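Local coordinates for protein viral interleukin-10 homolog (Human herpesvirus 5, PDB 1LQS) that mimics human interleukin-10, binding the human IL-10 receptor in competition with the host cytokine and switching on immunosuppressive signalling that the virus exploits, at residues Y73-F78 with S94-L99; L69-L74 with S101-M106. One frame throughout, in Å; residues are numbered along the deposited sequence.

Interaction 1 (Y73-F78 with S94-L99); sequences YLEIVF and SMRSTL
Arg96, Leu74 and Phe78 carry this antiparallel helix pair of the interleukin-10 fold, an all-helical cytokine bundle. Helix 62-84 meets helix 89-106 here, with the short axes 10.2 Å apart at an angle of 161°. Arg96 holds CG anti to its backbone N (chi1 -174°) and runs extended to NE; this straight chain carries the guanidinium across to Leu74 and Glu75. Its CB lies over one face of the Phe78 ring, 4.1 Å from the ring centroid, a CH-pi contact. Apolar groups of the other helix also meet the ring. Phe78 CZ touches Met95 CB at 3.6 Å, and Leu99 CD2 lies at the ring edge, near the ring plane. Leu74 CD2 touches both Leu99 CB at 3.7 Å and Arg96 CG at 3.8 Å. Met95 also packs on Leu31 of helix 25-42. Leu142 of the second subunit packs on both Phe78 and Met95, so the contact borders the subunit interface. The Arg96 guanidinium has acidic groups of both helices as partners. NH1 forms a salt bridge with Glu100 of its own helix. NH2 makes another, long at 3.4 Å, to Glu75 OE2, with the carboxylate and guanidinium planes 82° apart.

Interaction 2 (L69-L74 with S101-M106); sequences LLRRYL and SIYKDM
The hydroxyl of Tyr103 and the guanidinium of Arg71 meet beside Asp67, one turn earlier on helix 62-84. Arg71 NE lies 2.9 Å from Tyr103 OH. Asp67 is the stronger partner of both: its OD1 hydrogen-bonds Tyr103 OH, and its OD2 forms a salt bridge with Arg71 NE. One carboxylate thus ties the tyrosine of helix 89-106 to helix 62-84, and its negative charge probably steadies the arginine beside the phenol. The guanidinium stands almost upright to the Tyr103 ring, their planes 86° apart. The aliphatic part of Arg71 also takes part, since its CG comes to 3.6 Å from Tyr103 OH.

The rest of the Tyr103 side chain makes apolar contacts. Tyr103 has the largest share of surface buried in this contact. A chi1 of -167° sets its CG anti to the backbone N, and the ring extends across to helix 62-84. Leu70 CD1 meets the ring at its edge, 3.9 Å from Tyr103 CD1. The same methyl of Leu70 touches Met106 SD at 3.8 Å, and the two side chains cross at about a right angle. Leu74 CD1 comes to 4.0 Å from Tyr103 CB, nearer the root of the tyrosine. The short axes are 11.1 Å apart at closest approach and make an angle of 144°, so the helices are antiparallel but clearly inclined.

Around this contact, Met106 packs on Leu149 of the second subunit. On another side of helix 89-106, Ile102 rests on Leu31 of helix 25-42, and Asp105 forms a salt bridge with Arg27 of that helix.

Interactions 1 and 2 are neighbouring steps along one helix pair, 62-84 with 89-106, and their centres are about 8 Å apart. Because the helices run antiparallel, moving back from 73-78 to 69-74 means moving on from 94-99 to 101-106. Leu74 serves both contacts. Packing joins them where Leu99 CD1 of interaction 1 lies 3.8 Å from Leu70 CD2 of interaction 2. Val77 N also lies 2.9 Å from Arg72 O, a probable hydrogen bond within helix 62-84. The centre of interaction 2 is about 7 Å from the centre of the chain, against about 14 Å for the centre of interaction 1. Both contacts touch the second subunit; Tyr73 OH is hydrogen-bonded to Gly138 O of that subunit.

Interaction 1 (Y73-F78 with S94-L99)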
# COMPACT_ATOMS: atom_id res chain seq x y z
N TYR C 73 -12.41 -20.05 -8.50
CA TYR C 73 -11.96 -21.23 -9.21
C TYR C 73 -12.23 -22.50 -8.44
O TYR C 73 -12.76 -23.47 -8.98
CB TYR C 73 -10.47 -21.13 -9.50
CG TYR C 73 -10.13 -20.32 -10.71
CD1 TYR C 73 -10.10 -20.90 -11.97
CD2 TYR C 73 -9.75 -18.99 -10.60
CE1 TYR C 73 -9.70 -20.17 -13.09
CE2 TYR C 73 -9.35 -18.26 -11.70
CZ TYR C 73 -9.32 -18.85 -12.94
OH TYR C 73 -8.85 -18.14 -14.01
N LEU C 74 -11.86 -22.52 -7.17
CA LEU C 74 -12.08 -23.72 -6.40
C LEU C 74 -13.56 -24.05 -6.28
O LEU C 74 -13.94 -25.22 -6.34
CB LEU C 74 -11.45 -23.57 -5.01
CG LEU C 74 -9.92 -23.42 -5.04
CD1 LEU C 74 -9.34 -23.45 -3.65
CD2 LEU C 74 -9.34 -24.55 -5.84
N GLU C 75 -14.39 -23.02 -6.16
CA GLU C 75 -15.82 -23.23 -5.98
C GLU C 75 -16.75 -23.21 -7.19
O GLU C 75 -17.78 -23.87 -7.17
CB GLU C 75 -16.34 -22.23 -4.94
CG GLU C 75 -15.67 -22.35 -3.58
CD GLU C 75 -15.90 -23.71 -2.94
OE1 GLU C 75 -17.07 -24.14 -2.86
OE2 GLU C 75 -14.91 -24.33 -2.50
N ILE C 76 -16.41 -22.47 -8.23
CA ILE C 76 -17.28 -22.39 -9.40
C ILE C 76 -16.64 -22.87 -10.70
O ILE C 76 -17.13 -23.82 -11.33
CB ILE C 76 -17.79 -20.95 -9.63
CG1 ILE C 76 -18.52 -20.44 -8.38
CG2 ILE C 76 -18.74 -20.93 -10.80
CD1 ILE C 76 -19.69 -21.30 -7.97
N VAL C 77 -15.55 -22.22 -11.10
CA VAL C 77 -14.87 -22.56 -12.34
C VAL C 77 -14.49 -24.04 -12.48
O VAL C 77 -14.94 -24.72 -13.40
CB VAL C 77 -13.59 -21.71 -12.53
CG1 VAL C 77 -13.06 -21.91 -13.94
CG2 VAL C 77 -13.88 -20.24 -12.27
N PHE C 78 -13.65 -24.54 -11.58
CA PHE C 78 -13.26 -25.93 -11.68
C PHE C 78 -14.44 -26.89 -11.67
O PHE C 78 -14.54 -27.76 -12.54
CB PHE C 78 -12.25 -26.32 -10.60
CG PHE C 78 -10.81 -26.15 -11.03
CD1 PHE C 78 -10.02 -25.16 -10.48
CD2 PHE C 78 -10.27 -26.99 -12.00
CE1 PHE C 78 -8.71 -24.99 -10.88
CE2 PHE C 78 -8.95 -26.83 -12.41
CZ PHE C 78 -8.17 -25.82 -11.85
N SER C 94 -7.12 -32.87 -10.35
CA SER C 94 -5.75 -32.80 -9.87
C SER C 94 -5.35 -31.34 -9.60
O SER C 94 -4.77 -31.02 -8.56
CB SER C 94 -4.82 -33.40 -10.92
OG SER C 94 -3.46 -33.12 -10.64
N MET C 95 -5.68 -30.47 -10.54
CA MET C 95 -5.36 -29.07 -10.42
C MET C 95 -6.14 -28.42 -9.28
O MET C 95 -5.56 -27.72 -8.45
CB MET C 95 -5.61 -28.33 -11.75
CG MET C 95 -4.59 -28.68 -12.86
SD MET C 95 -4.66 -27.72 -14.42
CE MET C 95 -6.21 -28.32 -15.11
N ARG C 96 -7.46 -28.66 -9.23
CA ARG C 96 -8.28 -28.06 -8.18
C ARG C 96 -7.70 -28.45 -6.83
O ARG C 96 -7.56 -27.62 -5.93
CB ARG C 96 -9.74 -28.54 -8.26
CG ARG C 96 -10.68 -27.83 -7.27
CD ARG C 96 -11.98 -28.59 -7.07
NE ARG C 96 -12.94 -27.92 -6.18
CZ ARG C 96 -12.75 -27.66 -4.88
NH1 ARG C 96 -11.62 -28.01 -4.28
NH2 ARG C 96 -13.70 -27.07 -4.18
N SER C 97 -7.36 -29.73 -6.74
CA SER C 97 -6.78 -30.34 -5.54
C SER C 97 -5.51 -29.61 -5.09
O SER C 97 -5.37 -29.23 -3.93
CB SER C 97 -6.46 -31.80 -5.85
OG SER C 97 -6.15 -32.54 -4.69
N THR C 98 -4.58 -29.43 -6.03
CA THR C 98 -3.33 -28.75 -5.75
C THR C 98 -3.58 -27.27 -5.44
O THR C 98 -2.94 -26.68 -4.57
CB THR C 98 -2.35 -28.86 -6.94
OG1 THR C 98 -1.89 -30.21 -7.06
CG2 THR C 98 -1.15 -27.94 -6.76
N LEU C 99 -4.52 -26.67 -6.16
CA LEU C 99 -4.81 -25.27 -5.93
C LEU C 99 -5.39 -25.16 -4.54
O LEU C 99 -5.12 -24.20 -3.81
CB LEU C 99 -5.79 -24.76 -6.98
CG LEU C 99 -5.99 -23.24 -7.08
CD1 LEU C 99 -4.65 -22.51 -7.03
CD2 LEU C 99 -6.73 -22.95 -8.38

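Interaction 2 (L69-L74 with S101-M106)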
# COMPACT_ATOMS: atom_id res chain seq x y z
N LEU C 69 -10.54 -14.51 -6.58
CA LEU C 69 -10.21 -15.38 -7.70
C LEU C 69 -10.05 -16.84 -7.32
O LEU C 69 -10.72 -17.71 -7.87
CB LEU C 69 -8.94 -14.91 -8.39
CG LEU C 69 -9.10 -13.70 -9.32
CD1 LEU C 69 -7.79 -13.47 -10.08
CD2 LEU C 69 -10.26 -13.94 -10.29
N LEU C 70 -9.16 -17.10 -6.36
CA LEU C 70 -8.92 -18.46 -5.91
C LEU C 70 -10.20 -19.18 -5.45
O LEU C 70 -10.38 -20.38 -5.70
CB LEU C 70 -7.87 -18.45 -4.80
CG LEU C 70 -6.48 -17.98 -5.22
CD1 LEU C 70 -5.61 -17.74 -4.00
CD2 LEU C 70 -5.84 -19.02 -6.13
N ARG C 71 -11.09 -18.44 -4.79
CA ARG C 71 -12.34 -19.04 -4.32
C ARG C 71 -13.24 -19.33 -5.51
O ARG C 71 -13.92 -20.36 -5.58
CB ARG C 71 -13.07 -18.09 -3.36
CG ARG C 71 -12.62 -18.16 -1.93
CD ARG C 71 -13.11 -16.94 -1.13
NE ARG C 71 -12.78 -17.10 0.29
CZ ARG C 71 -13.41 -17.93 1.11
NH1 ARG C 71 -14.41 -18.67 0.67
NH2 ARG C 71 -13.03 -18.05 2.38
N ARG C 72 -13.26 -18.39 -6.45
CA ARG C 72 -14.07 -18.49 -7.65
C ARG C 72 -13.70 -19.75 -8.44
O ARG C 72 -14.57 -20.45 -8.96
CB ARG C 72 -13.86 -17.21 -8.48
CG ARG C 72 -14.47 -17.18 -9.86
CD ARG C 72 -15.92 -17.53 -9.83
NE ARG C 72 -16.64 -16.91 -10.94
CZ ARG C 72 -17.49 -15.90 -10.80
NH1 ARG C 72 -17.73 -15.39 -9.60
NH2 ARG C 72 -18.11 -15.40 -11.87
N TYR C 73 -12.41 -20.05 -8.50
CA TYR C 73 -11.96 -21.23 -9.21
C TYR C 73 -12.23 -22.50 -8.44
O TYR C 73 -12.76 -23.47 -8.98
CB TYR C 73 -10.47 -21.13 -9.50
CG TYR C 73 -10.13 -20.32 -10.71
CD1 TYR C 73 -10.10 -20.90 -11.97
CD2 TYR C 73 -9.75 -18.99 -10.60
CE1 TYR C 73 -9.70 -20.17 -13.09
CE2 TYR C 73 -9.35 -18.26 -11.70
CZ TYR C 73 -9.32 -18.85 -12.94
OH TYR C 73 -8.85 -18.14 -14.01
N LEU C 74 -11.86 -22.52 -7.17
CA LEU C 74 -12.08 -23.72 -6.40
C LEU C 74 -13.56 -24.05 -6.28
O LEU C 74 -13.94 -25.22 -6.34
CB LEU C 74 -11.45 -23.57 -5.01
CG LEU C 74 -9.92 -23.42 -5.04
CD1 LEU C 74 -9.34 -23.45 -3.65
CD2 LEU C 74 -9.34 -24.55 -5.84
N SER C 101 -4.69 -27.12 -2.06
CA SER C 101 -3.55 -27.26 -1.16
C SER C 101 -2.89 -25.91 -0.92
O SER C 101 -2.58 -25.55 0.22
CB SER C 101 -2.54 -28.24 -1.76
OG SER C 101 -1.45 -28.45 -0.88
N ILE C 102 -2.69 -25.16 -2.01
CA ILE C 102 -2.08 -23.84 -1.91
C ILE C 102 -2.94 -22.86 -1.08
O ILE C 102 -2.42 -22.16 -0.22
CB ILE C 102 -1.84 -23.23 -3.32
CG1 ILE C 102 -0.88 -24.13 -4.10
CG2 ILE C 102 -1.25 -21.84 -3.20
CD1 ILE C 102 -0.47 -23.57 -5.43
N TYR C 103 -4.26 -22.84 -1.34
CA TYR C 103 -5.17 -21.94 -0.63
C TYR C 103 -5.18 -22.15 0.88
O TYR C 103 -5.12 -21.18 1.64
CB TYR C 103 -6.60 -22.09 -1.15
CG TYR C 103 -7.53 -21.00 -0.67
CD1 TYR C 103 -7.30 -19.66 -1.01
CD2 TYR C 103 -8.64 -21.28 0.11
CE1 TYR C 103 -8.14 -18.65 -0.59
CE2 TYR C 103 -9.48 -20.27 0.54
CZ TYR C 103 -9.23 -18.95 0.19
OH TYR C 103 -10.06 -17.94 0.60
N LYS C 104 -5.27 -23.40 1.32
CA LYS C 104 -5.28 -23.70 2.74
C LYS C 104 -4.01 -23.18 3.40
O LYS C 104 -4.05 -22.74 4.55
CB LYS C 104 -5.40 -25.21 2.97
CG LYS C 104 -6.76 -25.78 2.55
CD LYS C 104 -6.89 -27.26 2.86
CE LYS C 104 -8.26 -27.79 2.42
NZ LYS C 104 -8.43 -29.25 2.66
N ASP C 105 -2.89 -23.23 2.68
CA ASP C 105 -1.62 -22.75 3.22
C ASP C 105 -1.49 -21.23 3.18
O ASP C 105 -0.84 -20.64 4.03
CB ASP C 105 -0.44 -23.36 2.46
CG ASP C 105 -0.02 -24.69 3.03
OD1 ASP C 105 1.03 -25.22 2.57
OD2 ASP C 105 -0.73 -25.20 3.94
N MET C 106 -2.11 -20.60 2.19
CA MET C 106 -2.05 -19.16 2.07
C MET C 106 -2.86 -18.44 3.17
O MET C 106 -2.47 -17.36 3.62
CB MET C 106 -2.56 -18.73 0.70
CG MET C 106 -1.61 -18.96 -0.45
SD MET C 106 -2.42 -18.40 -1.96
CE MET C 106 -2.36 -16.63 -1.73